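UPF0255 protein frsA (Vibrio vulnificus, PDB 4I4C) probably hydrolyses carboxylic esters to an alcohol and a carboxylate, as a two-domain member of the FrsA family in the alpha/beta-hydrolase clan. Local coordinates at residues F14-A25 with T82-Y93; N118-S129 with A156-K165. All coordinates share one frame; numbering follows the deposited sequence.

Contact 1 of 2, residues F14-A25 with T82-Y93; sequences FVKHKQAKETSA and TDEQWLDTVMGY
With CG of Tyr93 anti to its backbone N (chi1 -172°) and CG of Phe14 anti to its own carbonyl carbon (chi1 -76°), the two rings meet face over face. They form an offset stack, centroids 4.3 Å apart and planes nearly parallel at 7°, in which the hydroxyl rather than the ring centre of Tyr93 overlies the rim of Phe14: OH of Tyr93 lies 3.3 Å from CD1 of Phe14. Tyr93 is also fixed through its main chain, since its N donates to Lys18 O over 2.8 Å. A water links Ala20 O to Gly92 N. At the other end, Glu22 bends at chi2 and its carboxylate is gripped from several directions. OG1 of Thr82 donates to Glu22 OE1 over 2.7 Å on the anti side, whereas Ser24 OG reaches the syn lone pair of the same oxygen. CG2 of Thr89 packs against this carboxylate and Ser24 OG. Neighbouring Asp88 turns elsewhere, to Tyr49 and Arg50. The arrangement is that of an N-cap: Glu22 caps the short, weakly bonded helix 23-26, Ser24 N donating to Glu22 OE2 at 3.0 Å as the capping bond, while tying it to the loop before helix 98-114.

Contact 2 of 2, residues N118-S129 with A156-K165; sequences NEAASEALFSAS and AYLEAAKKSK
The carbonyl oxygen of Ala160 receives the hydroxyl of Ser122, whose OG donates over 2.8 Å from a position tilted 35° out of the carbonyl plane. Ser122 OG stands anti to its own backbone N, which directs it across to the last turn of helix 144-163 and places it 3.3 Å from CB of Ser164. Beside this bond the methyl of Ala160 does the central packing: its CB sits over the middle of the Phe126 ring, 3.3 Å from the centroid, in a CH-pi contact, and also meets Leu125 CB at 3.5 Å. Helices 121-136 and 144-163, consecutive in the chain, form an antiparallel helical hairpin, with small residues at Ser122, Ala156 and Ala160 and axes of the two short segments 7.8 Å apart at 163°. Phe126 then presents its edge to the face of Tyr157, a T-shaped pair with planes at 69°, and Trp210 stacks with Phe126. Ser129 OG comes to the edge of Tyr157, but its bond goes to Ala153 O, while Tyr157 OH bonds His185. CD1 of buried Leu125 rests on CG of exposed Glu159 at 3.6 Å. Farther along, Lys163 NZ makes a weak bond to Asn118 OD1, and Glu119 faces Lys165 in a long salt bridge.

Overall arrangement
Both contacts are partly buried, their centres about 23 Å (contact 1) and 20 Å (contact 2) from the centre of the chain. They share helix 144-163 as a neighbour: contact 2 uses its C-terminal part, while Phe14 and His17 of contact 1 touch earlier turns of it. Helix 98-114 likewise borders both, touching Phe14 and Tyr93 in contact 1 and Leu125 in contact 2. Still, their nearest atoms are about 10 Å apart. Both combine ring packing with polar bonds, in different proportions. Irregular chain in contact 1 leans on polar bonds, ordered water and a buried carboxylate; regular helices in contact 2 lean on alanine and aromatic packing, with the weak and long charged contacts of Lys163 and Lys165 at one end.

Contact 1 of 2, residues F14-A25 with T82-Y93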
loop_
_atom_site.group_PDB
_atom_site.type_symbol
_atom_site.label_atom_id
_atom_site.label_comp_id
_atom_site.label_asym_id
_atom_site.label_seq_id
_atom_site.Cartn_x
_atom_site.Cartn_y
_atom_site.Cartn_z
ATOM N N PHE A 14 9.018 12.327 -19.082
ATOM C CA PHE A 14 7.927 13.298 -18.950
ATOM C C PHE A 14 7.749 14.219 -20.159
ATOM O O PHE A 14 6.633 14.659 -20.443
ATOM C CB PHE A 14 8.112 14.161 -17.701
ATOM C CG PHE A 14 7.777 13.462 -16.424
ATOM C CD1 PHE A 14 8.727 13.327 -15.425
ATOM C CD2 PHE A 14 6.507 12.937 -16.218
ATOM C CE1 PHE A 14 8.421 12.684 -14.242
ATOM C CE2 PHE A 14 6.188 12.288 -15.031
ATOM C CZ PHE A 14 7.147 12.160 -14.040
ATOM N N VAL A 15 8.846 14.519 -20.855
ATOM C CA VAL A 15 8.828 15.480 -21.964
ATOM C C VAL A 15 7.815 15.084 -23.052
ATOM O O VAL A 15 7.157 15.936 -23.658
ATOM C CB VAL A 15 10.250 15.687 -22.561
ATOM C CG1 VAL A 15 10.744 14.425 -23.286
ATOM C CG2 VAL A 15 10.278 16.896 -23.477
ATOM N N LYS A 16 7.675 13.777 -23.254
ATOM C CA LYS A 16 6.720 13.210 -24.197
ATOM C C LYS A 16 5.286 13.316 -23.651
ATOM O O LYS A 16 4.321 13.022 -24.352
ATOM C CB LYS A 16 7.104 11.745 -24.463
ATOM C CG LYS A 16 6.288 10.999 -25.511
ATOM C CD LYS A 16 6.825 9.585 -25.699
ATOM C CE LYS A 16 5.822 8.683 -26.409
ATOM N NZ LYS A 16 5.489 9.164 -27.781
ATOM N N HIS A 17 5.143 13.756 -22.402
ATOM C CA HIS A 17 3.832 13.742 -21.746
ATOM C C HIS A 17 3.370 15.106 -21.239
ATOM O O HIS A 17 2.670 15.188 -20.236
ATOM C CB HIS A 17 3.823 12.718 -20.600
ATOM C CG HIS A 17 4.170 11.330 -21.039
ATOM N ND1 HIS A 17 5.327 10.691 -20.646
ATOM C CD2 HIS A 17 3.522 10.467 -21.857
ATOM C CE1 HIS A 17 5.376 9.495 -21.203
ATOM N NE2 HIS A 17 4.291 9.334 -21.942
ATOM N N LYS A 18 3.756 16.171 -21.939
ATOM C CA LYS A 18 3.373 17.526 -21.558
ATOM C C LYS A 18 1.853 17.646 -21.439
ATOM O O LYS A 18 1.335 18.349 -20.564
ATOM C CB LYS A 18 3.907 18.528 -22.592
ATOM C CG LYS A 18 3.436 19.970 -22.421
ATOM C CD LYS A 18 4.135 20.663 -21.254
ATOM C CE LYS A 18 3.980 22.185 -21.322
ATOM N NZ LYS A 18 2.559 22.635 -21.209
ATOM N N GLN A 19 1.144 16.946 -22.321
ATOM C CA GLN A 19 -0.302 17.082 -22.426
ATOM C C GLN A 19 -1.016 15.782 -22.085
ATOM O O GLN A 19 -2.092 15.521 -22.608
ATOM C CB GLN A 19 -0.678 17.490 -23.850
ATOM C CG GLN A 19 -1.680 18.610 -23.935
ATOM C CD GLN A 19 -1.543 19.403 -25.223
ATOM O OE1 GLN A 19 -0.594 20.173 -25.398
ATOM N NE2 GLN A 19 -2.491 19.216 -26.133
ATOM N N ALA A 20 -0.419 14.970 -21.220
ATOM C CA ALA A 20 -1.000 13.669 -20.865
ATOM C C ALA A 20 -2.425 13.773 -20.311
ATOM O O ALA A 20 -2.794 14.766 -19.680
ATOM C CB ALA A 20 -0.101 12.930 -19.896
ATOM N N LYS A 21 -3.220 12.741 -20.568
ATOM C CA LYS A 21 -4.602 12.701 -20.115
ATOM C C LYS A 21 -4.642 12.708 -18.582
ATOM O O LYS A 21 -3.885 11.991 -17.930
ATOM C CB LYS A 21 -5.303 11.462 -20.682
ATOM C CG LYS A 21 -6.813 11.574 -20.764
ATOM C CD LYS A 21 -7.414 10.346 -21.447
ATOM C CE LYS A 21 -8.831 10.611 -21.947
ATOM N NZ LYS A 21 -9.757 11.053 -20.865
ATOM N N GLU A 22 -5.516 13.532 -18.017
ATOM C CA GLU A 22 -5.545 13.725 -16.575
ATOM C C GLU A 22 -6.172 12.539 -15.843
ATOM O O GLU A 22 -7.196 11.992 -16.269
ATOM C CB GLU A 22 -6.276 15.014 -16.214
ATOM C CG GLU A 22 -6.076 15.454 -14.770
ATOM C CD GLU A 22 -7.066 14.810 -13.804
ATOM O OE1 GLU A 22 -8.267 14.716 -14.151
ATOM O OE2 GLU A 22 -6.643 14.407 -12.691
ATOM N N THR A 23 -5.549 12.192 -14.722
ATOM C CA THR A 23 -5.902 11.038 -13.885
ATOM C C THR A 23 -7.392 10.799 -13.684
ATOM O O THR A 23 -7.882 9.698 -13.948
ATOM C CB THR A 23 -5.217 11.145 -12.503
ATOM O OG1 THR A 23 -3.819 11.399 -12.694
ATOM C CG2 THR A 23 -5.381 9.849 -11.697
ATOM N N SER A 24 -8.118 11.810 -13.221
ATOM C CA SER A 24 -9.538 11.614 -12.939
ATOM C C SER A 24 -10.402 11.331 -14.186
ATOM O O SER A 24 -11.563 10.958 -14.063
ATOM C CB SER A 24 -10.115 12.767 -12.114
ATOM O OG SER A 24 -10.289 13.951 -12.887
ATOM N N ALA A 25 -9.820 11.480 -15.373
ATOM C CA ALA A 25 -10.567 11.376 -16.622
ATOM C C ALA A 25 -10.246 10.069 -17.328
ATOM O O ALA A 25 -10.855 9.731 -18.336
ATOM C CB ALA A 25 -10.235 12.581 -17.547
ATOM N N THR A 82 -9.856 19.262 -14.868
ATOM C CA THR A 82 -10.868 18.366 -15.418
ATOM C C THR A 82 -12.204 18.680 -14.760
ATOM O O THR A 82 -13.240 18.725 -15.421
ATOM C CB THR A 82 -10.484 16.892 -15.213
ATOM O OG1 THR A 82 -9.192 16.669 -15.797
ATOM C CG2 THR A 82 -11.505 15.973 -15.866
ATOM N N ASP A 83 -12.152 18.955 -13.462
ATOM C CA ASP A 83 -13.330 19.293 -12.674
ATOM C C ASP A 83 -12.883 20.299 -11.642
ATOM O O ASP A 83 -12.073 19.973 -10.775
ATOM C CB ASP A 83 -13.894 18.056 -11.976
ATOM C CG ASP A 83 -15.313 18.274 -11.449
ATOM O OD1 ASP A 83 -15.597 19.355 -10.888
ATOM O OD2 ASP A 83 -16.152 17.362 -11.612
ATOM N N GLU A 84 -13.389 21.525 -11.740
ATOM C CA GLU A 84 -12.904 22.597 -10.875
ATOM C C GLU A 84 -13.231 22.359 -9.395
ATOM O O GLU A 84 -12.592 22.937 -8.525
ATOM C CB GLU A 84 -13.402 23.971 -11.350
ATOM C CG GLU A 84 -12.872 24.407 -12.737
ATOM C CD GLU A 84 -11.379 24.719 -12.761
ATOM O OE1 GLU A 84 -10.834 25.174 -11.727
ATOM O OE2 GLU A 84 -10.747 24.514 -13.824
ATOM N N GLN A 85 -14.211 21.501 -9.113
ATOM C CA GLN A 85 -14.499 21.119 -7.723
ATOM C C GLN A 85 -13.307 20.383 -7.112
ATOM O O GLN A 85 -13.051 20.475 -5.910
ATOM C CB GLN A 85 -15.740 20.220 -7.645
ATOM C CG GLN A 85 -16.185 19.899 -6.215
ATOM C CD GLN A 85 -17.382 18.957 -6.152
ATOM O OE1 GLN A 85 -18.396 19.188 -6.811
ATOM N NE2 GLN A 85 -17.266 17.882 -5.357
ATOM N N TRP A 86 -12.593 19.642 -7.956
ATOM C CA TRP A 86 -11.485 18.797 -7.524
ATOM C C TRP A 86 -10.131 19.469 -7.769
ATOM O O TRP A 86 -9.620 19.469 -8.883
ATOM C CB TRP A 86 -11.563 17.438 -8.236
ATOM C CG TRP A 86 -12.725 16.572 -7.773
ATOM C CD1 TRP A 86 -13.475 16.739 -6.642
ATOM C CD2 TRP A 86 -13.264 15.426 -8.441
ATOM N NE1 TRP A 86 -14.433 15.753 -6.554
ATOM C CE2 TRP A 86 -14.327 14.937 -7.647
ATOM C CE3 TRP A 86 -12.950 14.761 -9.630
ATOM C CZ2 TRP A 86 -15.069 13.817 -8.005
ATOM C CZ3 TRP A 86 -13.700 13.648 -9.987
ATOM C CH2 TRP A 86 -14.744 13.191 -9.181
ATOM N N LEU A 87 -9.555 20.022 -6.706
ATOM C CA LEU A 87 -8.348 20.846 -6.792
ATOM C C LEU A 87 -7.135 20.155 -7.415
ATOM O O LEU A 87 -6.319 20.796 -8.072
ATOM C CB LEU A 87 -8.001 21.420 -5.413
ATOM C CG LEU A 87 -9.130 22.262 -4.824
ATOM C CD1 LEU A 87 -8.823 22.722 -3.414
ATOM C CD2 LEU A 87 -9.432 23.451 -5.735
ATOM N N ASP A 88 -7.025 18.849 -7.216
ATOM C CA ASP A 88 -5.907 18.069 -7.749
ATOM C C ASP A 88 -6.061 17.632 -9.216
ATOM O O ASP A 88 -5.289 16.798 -9.697
ATOM C CB ASP A 88 -5.671 16.833 -6.878
ATOM C CG ASP A 88 -6.936 16.016 -6.671
ATOM O OD1 ASP A 88 -8.012 16.631 -6.511
ATOM O OD2 ASP A 88 -6.859 14.763 -6.694
ATOM N N THR A 89 -7.023 18.184 -9.951
ATOM C CA THR A 89 -7.165 17.746 -11.352
ATOM C C THR A 89 -6.717 18.753 -12.427
ATOM O O THR A 89 -7.243 18.742 -13.533
ATOM C CB THR A 89 -8.585 17.208 -11.693
ATOM O OG1 THR A 89 -9.547 18.272 -11.642
ATOM C CG2 THR A 89 -9.000 16.061 -10.723
ATOM N N VAL A 90 -5.739 19.593 -12.111
ATOM C CA VAL A 90 -5.118 20.412 -13.148
ATOM C C VAL A 90 -4.616 19.493 -14.259
ATOM O O VAL A 90 -3.909 18.507 -13.998
ATOM C CB VAL A 90 -3.946 21.279 -12.599
ATOM C CG1 VAL A 90 -3.028 21.730 -13.734
ATOM C CG2 VAL A 90 -4.487 22.461 -11.839
ATOM N N MET A 91 -4.988 19.820 -15.494
ATOM C CA MET A 91 -4.678 18.979 -16.646
ATOM C C MET A 91 -3.312 19.253 -17.272
ATOM O O MET A 91 -2.985 20.404 -17.599
ATOM C CB MET A 91 -5.755 19.165 -17.710
ATOM C CG MET A 91 -7.159 18.836 -17.228
ATOM S SD MET A 91 -8.392 19.136 -18.519
ATOM C CE MET A 91 -8.691 20.877 -18.306
ATOM N N GLY A 92 -2.529 18.193 -17.461
ATOM C CA GLY A 92 -1.258 18.299 -18.163
ATOM C C GLY A 92 -0.066 18.476 -17.245
ATOM O O GLY A 92 -0.222 18.926 -16.114
ATOM N N TYR A 93 1.125 18.131 -17.733
ATOM C CA TYR A 93 2.321 18.098 -16.896
ATOM C C TYR A 93 2.947 19.477 -16.772
ATOM O O TYR A 93 3.852 19.821 -17.529
ATOM C CB TYR A 93 3.346 17.094 -17.449
ATOM C CG TYR A 93 4.540 16.860 -16.538
ATOM C CD1 TYR A 93 5.790 17.364 -16.850
ATOM C CD2 TYR A 93 4.407 16.135 -15.357
ATOM C CE1 TYR A 93 6.872 17.155 -16.018
ATOM C CE2 TYR A 93 5.481 15.918 -14.525
ATOM C CZ TYR A 93 6.709 16.428 -14.858
ATOM O OH TYR A 93 7.780 16.215 -14.023
HETATM O O HOH W 1 -2.840 15.662 -16.744
HETATM O O HOH W 2 -4.166 14.478 -11.876
#

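Contact 2 of 2, residues N118-S129 with A156-K165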
loop_
_atom_site.group_PDB
_atom_site.type_symbol
_atom_site.label_atom_id
_atom_site.label_comp_id
_atom_site.label_asym_id
_atom_site.label_seq_id
_atom_site.Cartn_x
_atom_site.Cartn_y
_atom_site.Cartn_z
ATOM N N ASN A 118 26.536 9.326 2.376
ATOM C CA ASN A 118 26.178 8.264 3.315
ATOM C C ASN A 118 24.788 8.352 3.934
ATOM O O ASN A 118 23.785 8.319 3.225
ATOM C CB ASN A 118 27.226 8.160 4.417
ATOM C CG ASN A 118 28.593 7.867 3.874
ATOM O OD1 ASN A 118 28.935 8.287 2.769
ATOM N ND2 ASN A 118 29.387 7.133 4.637
ATOM N N GLU A 119 24.747 8.472 5.261
ATOM C CA GLU A 119 23.510 8.317 6.034
ATOM C C GLU A 119 22.534 9.487 5.875
ATOM O O GLU A 119 21.464 9.511 6.491
ATOM C CB GLU A 119 23.830 8.075 7.515
ATOM C CG GLU A 119 22.735 7.346 8.294
ATOM C CD GLU A 119 23.061 7.188 9.772
ATOM O OE1 GLU A 119 24.239 6.926 10.100
ATOM O OE2 GLU A 119 22.138 7.331 10.604
ATOM N N ALA A 120 22.903 10.455 5.048
ATOM C CA ALA A 120 22.004 11.555 4.733
ATOM C C ALA A 120 21.598 11.466 3.264
ATOM O O ALA A 120 20.418 11.548 2.932
ATOM C CB ALA A 120 22.660 12.878 5.041
ATOM N N ALA A 121 22.586 11.292 2.393
ATOM C CA ALA A 121 22.333 11.045 0.981
ATOM C C ALA A 121 21.328 9.900 0.771
ATOM O O ALA A 121 20.423 10.004 -0.065
ATOM C CB ALA A 121 23.627 10.747 0.268
ATOM N N SER A 122 21.499 8.817 1.535
ATOM C CA SER A 122 20.622 7.651 1.454
ATOM C C SER A 122 19.197 8.045 1.810
ATOM O O SER A 122 18.240 7.730 1.091
ATOM C CB SER A 122 21.096 6.562 2.427
ATOM O OG SER A 122 20.434 5.340 2.186
ATOM N N GLU A 123 19.067 8.736 2.934
ATOM C CA GLU A 123 17.762 9.135 3.429
ATOM C C GLU A 123 17.080 10.154 2.523
ATOM O O GLU A 123 15.848 10.207 2.453
ATOM C CB GLU A 123 17.884 9.677 4.848
ATOM C CG GLU A 123 18.186 8.585 5.869
ATOM C CD GLU A 123 17.203 7.426 5.778
ATOM O OE1 GLU A 123 15.980 7.690 5.719
ATOM O OE2 GLU A 123 17.652 6.257 5.756
ATOM N N ALA A 124 17.880 10.956 1.822
ATOM C CA ALA A 124 17.305 11.968 0.960
ATOM C C ALA A 124 16.714 11.264 -0.252
ATOM O O ALA A 124 15.688 11.680 -0.790
ATOM C CB ALA A 124 18.370 12.996 0.538
ATOM N N LEU A 125 17.356 10.182 -0.669
ATOM C CA LEU A 125 16.880 9.460 -1.840
ATOM C C LEU A 125 15.605 8.678 -1.508
ATOM O O LEU A 125 14.704 8.594 -2.344
ATOM C CB LEU A 125 17.970 8.560 -2.442
ATOM C CG LEU A 125 19.087 9.282 -3.215
ATOM C CD1 LEU A 125 20.316 8.393 -3.398
ATOM C CD2 LEU A 125 18.585 9.763 -4.567
ATOM N N PHE A 126 15.537 8.119 -0.295
ATOM C CA PHE A 126 14.316 7.460 0.183
ATOM C C PHE A 126 13.167 8.465 0.254
ATOM O O PHE A 126 12.055 8.164 -0.163
ATOM C CB PHE A 126 14.536 6.790 1.547
ATOM C CG PHE A 126 15.214 5.442 1.466
ATOM C CD1 PHE A 126 14.739 4.468 0.596
ATOM C CD2 PHE A 126 16.315 5.152 2.259
ATOM C CE1 PHE A 126 15.361 3.229 0.509
ATOM C CE2 PHE A 126 16.940 3.910 2.187
ATOM C CZ PHE A 126 16.464 2.951 1.309
ATOM N N SER A 127 13.442 9.665 0.762
ATOM C CA SER A 127 12.455 10.744 0.720
ATOM C C SER A 127 11.978 11.036 -0.701
ATOM O O SER A 127 10.794 11.294 -0.937
ATOM C CB SER A 127 13.036 12.021 1.309
ATOM O OG SER A 127 13.247 11.864 2.687
ATOM N N ALA A 128 12.914 11.005 -1.641
ATOM C CA ALA A 128 12.616 11.303 -3.040
ATOM C C ALA A 128 11.703 10.235 -3.631
ATOM O O ALA A 128 10.728 10.547 -4.332
ATOM C CB ALA A 128 13.897 11.389 -3.839
ATOM N N SER A 129 12.038 8.975 -3.333
ATOM C CA SER A 129 11.270 7.816 -3.757
ATOM C C SER A 129 9.830 7.953 -3.338
ATOM O O SER A 129 8.920 7.684 -4.118
ATOM C CB SER A 129 11.822 6.541 -3.121
ATOM O OG SER A 129 11.178 5.415 -3.689
ATOM N N ALA A 156 14.863 5.706 -7.564
ATOM C CA ALA A 156 15.322 6.401 -6.380
ATOM C C ALA A 156 15.497 5.461 -5.180
ATOM O O ALA A 156 16.418 5.636 -4.377
ATOM C CB ALA A 156 14.403 7.588 -6.045
ATOM N N TYR A 157 14.615 4.473 -5.053
ATOM C CA TYR A 157 14.706 3.515 -3.952
ATOM C C TYR A 157 15.998 2.704 -4.009
ATOM O O TYR A 157 16.651 2.486 -2.988
ATOM C CB TYR A 157 13.511 2.555 -3.977
ATOM C CG TYR A 157 13.183 1.924 -2.634
ATOM C CD1 TYR A 157 12.401 2.601 -1.700
ATOM C CD2 TYR A 157 13.640 0.651 -2.308
ATOM C CE1 TYR A 157 12.087 2.034 -0.484
ATOM C CE2 TYR A 157 13.330 0.070 -1.078
ATOM C CZ TYR A 157 12.554 0.769 -0.177
ATOM O OH TYR A 157 12.236 0.219 1.039
ATOM N N LEU A 158 16.346 2.225 -5.196
ATOM C CA LEU A 158 17.549 1.409 -5.334
ATOM C C LEU A 158 18.802 2.247 -5.098
ATOM O O LEU A 158 19.747 1.792 -4.452
ATOM C CB LEU A 158 17.577 0.687 -6.683
ATOM C CG LEU A 158 16.341 -0.177 -6.974
ATOM C CD1 LEU A 158 16.410 -0.802 -8.361
ATOM C CD2 LEU A 158 16.153 -1.261 -5.917
ATOM N N GLU A 159 18.791 3.492 -5.583
ATOM C CA GLU A 159 19.904 4.405 -5.345
ATOM C C GLU A 159 20.060 4.742 -3.853
ATOM O O GLU A 159 21.175 4.854 -3.340
ATOM C CB GLU A 159 19.765 5.676 -6.208
ATOM C CG GLU A 159 21.046 6.468 -6.351
ATOM C CD GLU A 159 22.228 5.603 -6.774
ATOM O OE1 GLU A 159 22.178 5.019 -7.880
ATOM O OE2 GLU A 159 23.202 5.499 -5.991
ATOM N N ALA A 160 18.944 4.887 -3.151
ATOM C CA ALA A 160 18.980 5.032 -1.698
ATOM C C ALA A 160 19.530 3.757 -1.050
ATOM O O ALA A 160 20.365 3.818 -0.153
ATOM C CB ALA A 160 17.589 5.312 -1.155
ATOM N N ALA A 161 19.037 2.612 -1.507
ATOM C CA ALA A 161 19.444 1.318 -0.950
ATOM C C ALA A 161 20.947 1.115 -1.081
ATOM O O ALA A 161 21.616 0.649 -0.153
ATOM C CB ALA A 161 18.697 0.193 -1.642
ATOM N N LYS A 162 21.466 1.479 -2.250
ATOM C CA LYS A 162 22.881 1.344 -2.573
ATOM C C LYS A 162 23.744 2.230 -1.676
ATOM O O LYS A 162 24.894 1.902 -1.382
ATOM C CB LYS A 162 23.105 1.702 -4.044
ATOM C CG LYS A 162 24.445 1.273 -4.601
ATOM C CD LYS A 162 24.661 -0.226 -4.441
ATOM C CE LYS A 162 25.975 -0.644 -5.067
ATOM N NZ LYS A 162 26.066 -0.147 -6.470
ATOM N N LYS A 163 23.167 3.341 -1.232
ATOM C CA LYS A 163 23.871 4.318 -0.406
ATOM C C LYS A 163 23.765 3.976 1.075
ATOM O O LYS A 163 24.569 4.439 1.886
ATOM C CB LYS A 163 23.303 5.721 -0.661
ATOM C CG LYS A 163 24.196 6.873 -0.207
ATOM C CD LYS A 163 25.345 7.127 -1.180
ATOM C CE LYS A 163 26.224 8.301 -0.726
ATOM N NZ LYS A 163 27.566 7.887 -0.187
ATOM N N SER A 164 22.771 3.159 1.429
ATOM C CA SER A 164 22.491 2.893 2.824
ATOM C C SER A 164 23.559 2.001 3.422
ATOM O O SER A 164 24.137 1.159 2.734
ATOM C CB SER A 164 21.123 2.219 2.993
ATOM O OG SER A 164 20.811 2.088 4.365
ATOM N N LYS A 165 23.803 2.185 4.712
ATOM C CA LYS A 165 24.629 1.265 5.479
ATOM C C LYS A 165 23.888 -0.065 5.671
ATOM O O LYS A 165 24.497 -1.081 5.993
ATOM C CB LYS A 165 24.983 1.884 6.834
ATOM C CG LYS A 165 23.854 1.826 7.851
ATOM C CD LYS A 165 24.046 2.811 9.004
ATOM C CE LYS A 165 23.400 2.272 10.280
ATOM N NZ LYS A 165 23.127 3.327 11.295
#